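Local coordinates for protein transketolase (Campylobacter jejuni, PDB 3M6L) that binds thiamine diphosphate as a homodimeric enzyme of the transketolase family, holding the cofactor where its two subunits meet, at residues Thr416-Ser421 against Phe440-Asp445; Gly364-Gly369 against Ile392-Met397. All coordinates share one frame; numbering follows the deposited sequence.

Interaction 1. Residues Thr416-Ser421 against Phe440-Asp445. With TPP (thiamine diphosphate), chain C; R5P (ribose-5-phosphate), chain F.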
# COMPACT_ATOMS: atom_id res chain seq x y z
N THR A 416 0.21 -13.15 -3.63
CA THR A 416 1.06 -12.39 -4.52
C THR A 416 2.53 -12.63 -4.14
O THR A 416 2.83 -13.42 -3.25
CB THR A 416 0.68 -10.83 -4.56
OG1 THR A 416 1.45 -10.16 -5.56
CG2 THR A 416 0.80 -10.35 -3.10
N PHE A 417 3.40 -11.97 -4.88
CA PHE A 417 4.82 -11.98 -4.53
C PHE A 417 4.93 -11.19 -3.25
O PHE A 417 4.24 -10.15 -3.07
CB PHE A 417 5.71 -11.34 -5.61
CG PHE A 417 5.82 -12.05 -6.90
CD1 PHE A 417 5.73 -13.43 -6.98
CD2 PHE A 417 6.06 -11.31 -8.09
CE1 PHE A 417 5.91 -14.01 -8.21
CE2 PHE A 417 6.23 -11.94 -9.27
CZ PHE A 417 6.15 -13.28 -9.30
N PHE A 418 5.87 -11.57 -2.37
CA PHE A 418 6.02 -10.87 -1.07
C PHE A 418 6.27 -9.36 -1.23
O PHE A 418 5.82 -8.56 -0.44
CB PHE A 418 7.14 -11.54 -0.26
CG PHE A 418 7.26 -11.20 1.18
CD1 PHE A 418 6.14 -10.83 1.99
CD2 PHE A 418 8.52 -11.29 1.81
CE1 PHE A 418 6.32 -10.55 3.33
CE2 PHE A 418 8.61 -11.07 3.12
CZ PHE A 418 7.54 -10.69 3.89
N ILE A 419 7.04 -8.99 -2.26
CA ILE A 419 7.34 -7.53 -2.45
C ILE A 419 6.05 -6.78 -2.65
O ILE A 419 5.84 -5.65 -2.19
CB ILE A 419 8.36 -7.30 -3.63
CG1 ILE A 419 8.74 -5.79 -3.69
CG2 ILE A 419 7.74 -7.73 -4.89
CD1 ILE A 419 9.25 -5.21 -2.39
N PHE A 420 5.08 -7.40 -3.30
CA PHE A 420 3.80 -6.68 -3.57
C PHE A 420 2.75 -6.83 -2.47
O PHE A 420 1.62 -6.33 -2.57
CB PHE A 420 3.30 -7.01 -5.00
CG PHE A 420 4.34 -6.77 -6.11
CD1 PHE A 420 5.06 -5.62 -6.16
CD2 PHE A 420 4.63 -7.74 -7.01
CE1 PHE A 420 6.03 -5.39 -7.16
CE2 PHE A 420 5.57 -7.53 -7.99
CZ PHE A 420 6.30 -6.40 -8.01
N SER A 421 3.15 -7.42 -1.36
CA SER A 421 2.40 -7.33 -0.13
C SER A 421 2.19 -5.85 0.21
O SER A 421 1.16 -5.50 0.83
CB SER A 421 2.98 -8.08 1.03
OG SER A 421 4.18 -7.47 1.46
N PHE A 440 -2.63 -15.20 4.00
CA PHE A 440 -1.88 -14.46 3.00
C PHE A 440 -0.72 -15.23 2.50
O PHE A 440 0.12 -15.68 3.30
CB PHE A 440 -1.41 -13.08 3.59
CG PHE A 440 -2.52 -12.17 3.88
CD1 PHE A 440 -2.88 -11.15 2.99
CD2 PHE A 440 -3.31 -12.29 5.03
CE1 PHE A 440 -3.94 -10.30 3.31
CE2 PHE A 440 -4.35 -11.47 5.27
CZ PHE A 440 -4.64 -10.48 4.40
N ILE A 441 -0.65 -15.45 1.19
CA ILE A 441 0.38 -16.35 0.65
C ILE A 441 1.36 -15.49 -0.17
O ILE A 441 0.98 -14.85 -1.14
CB ILE A 441 -0.28 -17.34 -0.30
CG1 ILE A 441 -1.44 -18.11 0.38
CG2 ILE A 441 0.83 -18.17 -0.95
CD1 ILE A 441 -1.04 -18.75 1.59
N PHE A 442 2.62 -15.43 0.28
CA PHE A 442 3.56 -14.54 -0.28
C PHE A 442 4.80 -15.32 -0.70
O PHE A 442 5.61 -15.68 0.15
CB PHE A 442 4.04 -13.49 0.74
CG PHE A 442 2.96 -12.54 1.27
CD1 PHE A 442 1.98 -11.99 0.43
CD2 PHE A 442 2.97 -12.24 2.56
CE1 PHE A 442 1.05 -11.07 0.97
CE2 PHE A 442 2.03 -11.35 3.12
CZ PHE A 442 1.06 -10.80 2.25
N THR A 443 4.96 -15.51 -1.97
CA THR A 443 6.10 -16.18 -2.52
C THR A 443 7.25 -15.21 -2.92
O THR A 443 7.15 -13.93 -2.87
CB THR A 443 5.68 -17.12 -3.71
OG1 THR A 443 5.45 -16.36 -4.89
CG2 THR A 443 4.45 -17.94 -3.31
N HIS A 444 8.36 -15.75 -3.38
CA HIS A 444 9.49 -14.98 -3.89
C HIS A 444 10.00 -14.05 -2.83
O HIS A 444 10.07 -12.83 -2.99
CB HIS A 444 9.06 -14.23 -5.14
CG HIS A 444 8.80 -15.14 -6.30
ND1 HIS A 444 7.77 -16.06 -6.30
CD2 HIS A 444 9.31 -15.13 -7.56
CE1 HIS A 444 7.79 -16.71 -7.46
NE2 HIS A 444 8.67 -16.12 -8.27
N ASP A 445 10.35 -14.67 -1.76
CA ASP A 445 10.58 -13.97 -0.49
C ASP A 445 11.91 -13.21 -0.31
O ASP A 445 12.01 -12.50 0.76
CB ASP A 445 10.43 -14.91 0.75
CG ASP A 445 11.53 -15.95 0.88
OD1 ASP A 445 12.12 -16.39 -0.14
OD2 ASP A 445 11.90 -16.26 2.03
N1' TPP C . 1.96 -6.70 -9.10
C2' TPP C . 2.67 -5.59 -9.30
CM2 TPP C . 2.26 -4.35 -8.54
N3' TPP C . 3.75 -5.45 -10.11
C4' TPP C . 4.23 -6.53 -10.74
N4' TPP C . 5.31 -6.37 -11.46
C5' TPP C . 3.47 -7.82 -10.61
C6' TPP C . 2.36 -7.83 -9.77
C7' TPP C . 3.92 -9.11 -11.39
N3 TPP C . 3.62 -8.94 -12.90
C2 TPP C . 4.44 -8.51 -13.94
S1 TPP C . 3.76 -8.25 -15.56
C5 TPP C . 2.26 -8.87 -14.89
C4 TPP C . 2.40 -9.14 -13.44
CM4 TPP C . 1.19 -9.56 -12.70
C6 TPP C . 0.97 -9.06 -15.64
C7 TPP C . 1.03 -9.19 -17.16
O7 TPP C . 0.96 -7.85 -17.44
PA TPP C . 0.83 -7.10 -18.77
O1A TPP C . 0.84 -5.71 -18.31
O2A TPP C . -0.45 -7.59 -19.40
O3A TPP C . 2.09 -7.57 -19.57
PB TPP C . 2.40 -8.40 -20.92
O1B TPP C . 3.60 -7.75 -21.47
O2B TPP C . 1.19 -8.44 -21.81
O3B TPP C . 2.60 -9.83 -20.54
C1 R5P F . 7.25 -9.58 -12.67
O1 R5P F . 7.44 -8.32 -13.40
C2 R5P F . 7.50 -10.80 -13.56
O2 R5P F . 6.39 -11.15 -14.41
C3 R5P F . 8.12 -12.08 -12.92
O3 R5P F . 9.37 -11.97 -13.59
C4 R5P F . 7.73 -13.54 -13.30
O4 R5P F . 6.31 -13.63 -13.50
C5 R5P F . 8.33 -14.65 -12.36
O5 R5P F . 8.53 -16.01 -12.93
P R5P F . 8.92 -17.32 -12.00
O1P R5P F . 7.60 -18.20 -11.61
O2P R5P F . 9.61 -16.60 -10.72
O3P R5P F . 9.96 -18.24 -12.55
O HOH W 1 8.76 -10.76 -3.94

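Interaction 2. Residues Gly364-Gly369 against Ile392-Met397. With TPP (thiamine diphosphate), chain C.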
# COMPACT_ATOMS: atom_id res chain seq x y z
N GLY A 364 -7.29 -17.11 -4.36
CA GLY A 364 -6.69 -16.82 -5.62
C GLY A 364 -5.52 -15.86 -5.50
O GLY A 364 -5.08 -15.58 -4.36
N SER A 365 -4.95 -15.55 -6.65
CA SER A 365 -3.77 -14.75 -6.79
C SER A 365 -4.09 -13.53 -7.60
O SER A 365 -5.07 -13.50 -8.36
CB SER A 365 -2.67 -15.54 -7.54
OG SER A 365 -1.46 -14.77 -7.71
N ALA A 366 -3.33 -12.43 -7.41
CA ALA A 366 -3.39 -11.26 -8.21
C ALA A 366 -2.58 -11.41 -9.52
O ALA A 366 -1.45 -10.92 -9.66
CB ALA A 366 -2.96 -9.99 -7.44
N ASP A 367 -3.13 -12.19 -10.43
CA ASP A 367 -2.52 -12.58 -11.73
C ASP A 367 -1.25 -13.42 -11.67
O ASP A 367 -0.56 -13.49 -12.68
CB ASP A 367 -2.37 -11.36 -12.66
CG ASP A 367 -2.09 -11.76 -14.17
OD1 ASP A 367 -2.84 -12.61 -14.74
OD2 ASP A 367 -1.11 -11.26 -14.78
N LEU A 368 -0.88 -14.03 -10.54
CA LEU A 368 0.37 -14.71 -10.41
C LEU A 368 0.18 -16.17 -10.02
O LEU A 368 1.10 -16.84 -9.52
CB LEU A 368 1.24 -14.06 -9.34
CG LEU A 368 1.84 -12.76 -9.82
CD1 LEU A 368 2.54 -11.93 -8.70
CD2 LEU A 368 2.88 -13.04 -10.94
N GLY A 369 -0.98 -16.75 -10.36
CA GLY A 369 -1.20 -18.13 -9.98
C GLY A 369 -0.12 -19.12 -10.36
O GLY A 369 0.29 -19.96 -9.54
N ILE A 392 -4.69 -7.89 -11.68
CA ILE A 392 -3.56 -7.18 -11.06
C ILE A 392 -4.13 -6.12 -10.09
O ILE A 392 -4.07 -4.91 -10.38
CB ILE A 392 -2.59 -6.63 -12.11
CG1 ILE A 392 -2.05 -7.68 -13.08
CG2 ILE A 392 -1.29 -6.15 -11.40
CD1 ILE A 392 -3.00 -8.09 -14.28
N ARG A 393 -4.66 -6.58 -8.94
CA ARG A 393 -5.51 -5.78 -8.02
C ARG A 393 -5.20 -6.33 -6.64
O ARG A 393 -6.09 -6.82 -5.93
CB ARG A 393 -7.01 -5.99 -8.32
CG ARG A 393 -7.41 -5.63 -9.75
CD ARG A 393 -8.89 -5.72 -9.85
NE ARG A 393 -9.44 -5.44 -11.19
CZ ARG A 393 -9.69 -6.37 -12.10
NH1 ARG A 393 -9.53 -7.69 -11.88
NH2 ARG A 393 -10.29 -5.97 -13.26
N GLU A 394 -3.92 -6.23 -6.18
CA GLU A 394 -3.57 -6.75 -4.89
C GLU A 394 -4.44 -6.18 -3.79
O GLU A 394 -4.87 -6.91 -2.88
CB GLU A 394 -2.09 -6.52 -4.57
CG GLU A 394 -1.12 -7.20 -5.48
CD GLU A 394 -0.81 -6.44 -6.75
OE1 GLU A 394 -1.30 -5.27 -6.84
OE2 GLU A 394 -0.03 -6.98 -7.56
N HIS A 395 -4.63 -4.85 -3.74
CA HIS A 395 -5.32 -4.28 -2.61
C HIS A 395 -6.79 -4.68 -2.54
O HIS A 395 -7.29 -5.07 -1.50
CB HIS A 395 -5.23 -2.79 -2.69
CG HIS A 395 -5.42 -1.99 -1.45
ND1 HIS A 395 -5.59 -2.45 -0.17
CD2 HIS A 395 -5.31 -0.64 -1.38
CE1 HIS A 395 -5.65 -1.38 0.63
NE2 HIS A 395 -5.51 -0.30 -0.09
N ALA A 396 -7.50 -4.61 -3.67
CA ALA A 396 -8.86 -5.00 -3.70
C ALA A 396 -9.03 -6.52 -3.41
O ALA A 396 -9.94 -6.93 -2.71
CB ALA A 396 -9.51 -4.63 -5.03
N MSE A 397 -8.09 -7.34 -3.88
CA MSE A 397 -8.10 -8.73 -3.51
C MSE A 397 -8.12 -8.98 -2.04
O MSE A 397 -8.95 -9.72 -1.52
CB MSE A 397 -6.96 -9.48 -4.14
CG MSE A 397 -6.59 -10.74 -3.52
SE MSE A 397 -5.10 -11.73 -4.35
CE MSE A 397 -3.70 -10.55 -3.52
N1' TPP C . 1.96 -6.70 -9.10
C2' TPP C . 2.67 -5.59 -9.30
CM2 TPP C . 2.26 -4.35 -8.54
N3' TPP C . 3.75 -5.45 -10.11
C4' TPP C . 4.23 -6.53 -10.74
N4' TPP C . 5.31 -6.37 -11.46
C5' TPP C . 3.47 -7.82 -10.61
C6' TPP C . 2.36 -7.83 -9.77
C7' TPP C . 3.92 -9.11 -11.39
N3 TPP C . 3.62 -8.94 -12.90
C2 TPP C . 4.44 -8.51 -13.94
S1 TPP C . 3.76 -8.25 -15.56
C5 TPP C . 2.26 -8.87 -14.89
C4 TPP C . 2.40 -9.14 -13.44
CM4 TPP C . 1.19 -9.56 -12.70
C6 TPP C . 0.97 -9.06 -15.64
C7 TPP C . 1.03 -9.19 -17.16
O7 TPP C . 0.96 -7.85 -17.44
PA TPP C . 0.83 -7.10 -18.77
O1A TPP C . 0.84 -5.71 -18.31
O2A TPP C . -0.45 -7.59 -19.40
O3A TPP C . 2.09 -7.57 -19.57
PB TPP C . 2.40 -8.40 -20.92
O1B TPP C . 3.60 -7.75 -21.47
O2B TPP C . 1.19 -8.44 -21.81
O3B TPP C . 2.60 -9.83 -20.54
O HOH W 2 0.29 -9.56 -7.92

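Interaction 1. Residues Thr416-Ser421 against Phe440-Asp445
The ring of Phe417 lies across the imidazole of His444, with CE1 over the centre of one imidazole face and 3.4 Å from ND1. The two planes meet at 40°, too oblique for a stack. Phe417 sets off away from 440-445, but with CG opposite the carbonyl carbon (chi1 -68°) its ring end comes back to His444. Both imidazole nitrogens are held: ND1 donates to Thr443 OG1 at 2.7 Å, and NE2 donates almost straight to the ribose-5-phosphate atom O2P, also at 2.7 Å, so the ring's rotation is fixed. Thr443 OG1, which also bonds Asn372, sits at the edge of the Phe417 ring, in its plane. Phe418, with CG trans to its amide N (chi1 -167°), brings CD1 to 3.5 Å from CD2 of Phe442; these rings are slid apart and barely overlap. Ser421 CB rests over a face of Phe442, while its OG joins its own N in donating to Phe418 O. The backbones pair in parallel through Thr416 N to Ile441 O and Thr443 N to Thr416 O, and Phe418 N closes on Thr443 O at 2.7 Å. A water bridges Ile419 N and His444 O. Phe420 lays one ring face on the cofactor pyrimidine. The contact joins the carboxyl ends of strands 411-417 and 439-443, a beta-alpha-beta unit through helix 421-434 in the pyrimidine-binding domain, at the cofactor site.

Interaction 2. Residues Gly364-Gly369 against Ile392-Met397
Ile392 and Asp367 meet through their first torsions: Ile392 turns CG1 opposite its carbonyl carbon (chi1 -56°), Asp367 swings CG opposite its amide N (chi1 -165°), and Ile392 CD1 comes to 3.7 Å from Asp367 CB. Asp367 OD2 then lies 3.1 Å from cofactor atom C6, while OD1 accepts from Ser188 and Glu190 of the second subunit. Glu394 bends at its second torsion (chi2 84°), packing CG on Ala366 CB at 3.9 Å and bringing OE2 to 2.5 Å from N1' of the aminopyrimidine, consistent with the glutamate that faces N1' in most thiamine diphosphate enzymes. A water donates to both Glu394 OE2 and Ala366 O, tying the carboxylate to the inverse gamma turn centred on Ala366. Selenomethionine Met397 runs extended until its last bond; Met397 SE lies 3.6 Å from Ala366 N, and CE beside Ala366 CB. Ser365 OG accepts from Leu368 N in an ST motif. The end of strand 361-365 and the loop after it thus pack on the first turn of helix 394-407, with Arg393 at the N-cap position of that helix; Met397 also packs on Ser414 of the adjacent strand 411-417 and on Leu424 of helix 421-434, while Arg393 NH2 bonds Ala196 O of the second subunit as well as Ser168 of helix 161-172.

In the fold
Interactions 1 and 2 lie in series along the chain, interaction 2 first, with centres about 11 Å apart, within the pyrimidine-binding domain. They share one six-stranded parallel sheet, in which strand 361-365 borders strand 411-417, itself paired with 439-443; helix 394-407 leads directly into strand 411-417. The two contacts touch: Leu368 CD1 packs 3.6 Å from Phe417 CD2, and Thr416 OG1 lies against Glu394 CG. Both flank the thiamine diphosphate, interaction 1 through the ring face of Phe420 and interaction 2 through Glu394 and Asp367. Since His259 and Asn185 of the second subunit also bind this cofactor, the site is completed only by the dimer.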